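Local coordinates for chitin-binding type-4 domain-containing protein (Photorhabdus laumondii subsp. laumondii, PDB 6T5Z) that probably oxidises chitin chains as a copper-dependent lytic polysaccharide monooxygenase of the AA10 family, at residues 60-63 with 69-72. Sequence-based numbering, arbitrary orientation.
Sequences GALD and RWKK
The benzo edge of Trp70 meets the carbonyls of Ala61 and Leu62 in the 3-10 segment that includes 60-63. Ala61 O lies at that edge, near the ring plane and 3.5 Å from both Trp70 CZ2 and CH2, a placement that sets it against ring C-H groups rather than the pi cloud. Leu62 O approaches Trp70 CZ2 at 3.6 Å but obliquely, and takes a weak hydrogen bond from Arg10 NH1. The Leu62 side chain crosses the indole at about a right angle: with CD1 anti to CA (chi2 -178°), CD2 is the branch turned back to the ring, 4.0 Å from Trp70 CH2. One indole face is covered by Arg69, whose CG sits 3.3 Å above the ring plane. Farther along, the guanidinium lies nearly parallel to the indole (about 18°), Trp70 CZ3 being 3.7 Å above its plane, over its centre. Arg69 NE donates to an in-plane water at 2.9 Å. This water donates to Ala61 O at 2.8 Å. Trp70 NE1 is hydrogen-bonded to Ala64 O, and Arg10 makes a cation-pi contact with the ring. Within the loop between strands 36-38 and 73-76, the water bridges Arg69 and Ala61, while direct contact probably rests on dispersion and weak C-H to carbonyl attraction.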
ATOM      1  N   GLY A  60      -6.717 -11.390   6.190  1.00 13.98           N
ATOM      2  CA  GLY A  60      -7.979 -10.668   6.216  1.00 14.04           C
ATOM      3  C   GLY A  60      -8.149  -9.682   7.358  1.00 14.13           C
ATOM      4  O   GLY A  60      -8.995  -8.786   7.259  1.00 15.32           O
ATOM      5  N   ALA A  61      -7.365  -9.810   8.435  1.00 12.13           N
ATOM      6  CA  ALA A  61      -7.429  -8.791   9.486  1.00 13.73           C
ATOM      7  C   ALA A  61      -7.188  -7.395   8.925  1.00 12.92           C
ATOM      8  O   ALA A  61      -7.742  -6.417   9.434  1.00 14.48           O
ATOM      9  CB  ALA A  61      -6.419  -9.093  10.592  1.00 15.68           C
ATOM     10  N   LEU A  62      -6.379  -7.283   7.873  1.00 10.30           N
ATOM     11  CA  LEU A  62      -6.085  -5.976   7.303  1.00 12.21           C
ATOM     12  C   LEU A  62      -7.296  -5.337   6.634  1.00 12.93           C
ATOM     13  O   LEU A  62      -7.264  -4.137   6.353  1.00 14.74           O
ATOM     14  CB  LEU A  62      -4.951  -6.077   6.279  1.00 12.12           C
ATOM     15  CG  LEU A  62      -3.609  -6.565   6.820  1.00 13.68           C
ATOM     16  CD1 LEU A  62      -2.561  -6.576   5.713  1.00 13.30           C
ATOM     17  CD2 LEU A  62      -3.158  -5.694   7.986  1.00 18.20           C
ATOM     18  N   ASP A  63      -8.350  -6.100   6.370  1.00 12.56           N
ATOM     19  CA  ASP A  63      -9.494  -5.555   5.650  1.00 12.94           C
ATOM     20  C   ASP A  63     -10.447  -4.792   6.552  1.00 11.82           C
ATOM     21  O   ASP A  63     -11.381  -4.154   6.052  1.00 13.78           O
ATOM     22  CB  ASP A  63     -10.223  -6.685   4.917  1.00 14.23           C
ATOM     23  CG  ASP A  63      -9.401  -7.253   3.789  1.00 14.39           C
ATOM     24  OD1 ASP A  63      -8.675  -6.466   3.131  1.00 15.05           O
ATOM     25  OD2 ASP A  63      -9.457  -8.479   3.562  1.00 17.52           O
ATOM     26  N   ARG A  69      -9.119   2.043  13.778  1.00 14.73           N
ATOM     27  CA  ARG A  69      -8.467   0.733  13.742  1.00 13.90           C
ATOM     28  C   ARG A  69      -6.954   0.835  13.607  1.00 13.64           C
ATOM     29  O   ARG A  69      -6.214   0.083  14.253  1.00 13.42           O
ATOM     30  CB  ARG A  69      -9.043  -0.101  12.601  1.00 12.07           C
ATOM     31  CG  ARG A  69      -8.363  -1.457  12.442  1.00 12.05           C
ATOM     32  CD  ARG A  69      -8.798  -2.403  13.550  1.00 11.99           C
ATOM     33  NE  ARG A  69      -8.105  -3.687  13.498  1.00 12.95           N
ATOM     34  CZ  ARG A  69      -6.900  -3.913  14.013  1.00 14.06           C
ATOM     35  NH1 ARG A  69      -6.222  -2.932  14.600  1.00 14.81           N
ATOM     36  NH2 ARG A  69      -6.367  -5.127  13.944  1.00 11.96           N
ATOM     37  N   TRP A  70      -6.473   1.698  12.712  1.00 12.97           N
ATOM     38  CA  TRP A  70      -5.104   1.615  12.238  1.00 12.31           C
ATOM     39  C   TRP A  70      -4.271   2.795  12.710  1.00 13.24           C
ATOM     40  O   TRP A  70      -4.752   3.928  12.775  1.00 16.11           O
ATOM     41  CB  TRP A  70      -5.071   1.541  10.708  1.00 11.69           C
ATOM     42  CG  TRP A  70      -5.851   0.366  10.172  1.00 12.96           C
ATOM     43  CD1 TRP A  70      -6.972   0.413   9.390  1.00 14.08           C
ATOM     44  CD2 TRP A  70      -5.588  -1.022  10.413  1.00 12.28           C
ATOM     45  NE1 TRP A  70      -7.409  -0.858   9.114  1.00 13.03           N
ATOM     46  CE2 TRP A  70      -6.573  -1.759   9.722  1.00 11.20           C
ATOM     47  CE3 TRP A  70      -4.600  -1.716  11.128  1.00 10.88           C
ATOM     48  CZ2 TRP A  70      -6.603  -3.157   9.734  1.00 10.65           C
ATOM     49  CZ3 TRP A  70      -4.631  -3.105  11.134  1.00 11.29           C
ATOM     50  CH2 TRP A  70      -5.635  -3.805  10.455  1.00 11.99           C
ATOM     51  N   LYS A  71      -3.010   2.510  13.026  1.00 13.65           N
ATOM     52  CA  LYS A  71      -2.060   3.563  13.340  1.00 16.38           C
ATOM     53  C   LYS A  71      -1.735   4.329  12.064  1.00 14.70           C
ATOM     54  O   LYS A  71      -1.452   3.726  11.028  1.00 14.10           O
ATOM     55  CB  LYS A  71      -0.798   2.954  13.937  1.00 17.09           C
ATOM     56  CG  LYS A  71       0.373   3.907  14.034  1.00 22.55           C
ATOM     57  CD  LYS A  71       0.204   4.876  15.183  1.00 26.76           C
ATOM     58  CE  LYS A  71       1.463   5.735  15.351  1.00 30.67           C
ATOM     59  NZ  LYS A  71       1.780   6.528  14.122  1.00 30.18           N
ATOM     60  N   LYS A  72      -1.790   5.655  12.135  1.00 15.54           N
ATOM     61  CA  LYS A  72      -1.636   6.508  10.968  1.00 15.78           C
ATOM     62  C   LYS A  72      -0.283   7.210  11.001  1.00 17.10           C
ATOM     63  O   LYS A  72       0.102   7.790  12.019  1.00 18.89           O
ATOM     64  CB  LYS A  72      -2.775   7.527  10.902  1.00 16.04           C
ATOM     65  CG  LYS A  72      -4.151   6.861  10.857  1.00 15.08           C
ATOM     66  CD  LYS A  72      -5.311   7.772  11.203  1.00 16.87           C
ATOM     67  CE  LYS A  72      -6.604   6.965  11.292  1.00 15.03           C
ATOM     68  NZ  LYS A  72      -6.626   6.108  12.533  1.00 14.88           N
TER
HETATM   69  O   HOH W   1      -8.575  -6.157  12.081  1.00 13.90           O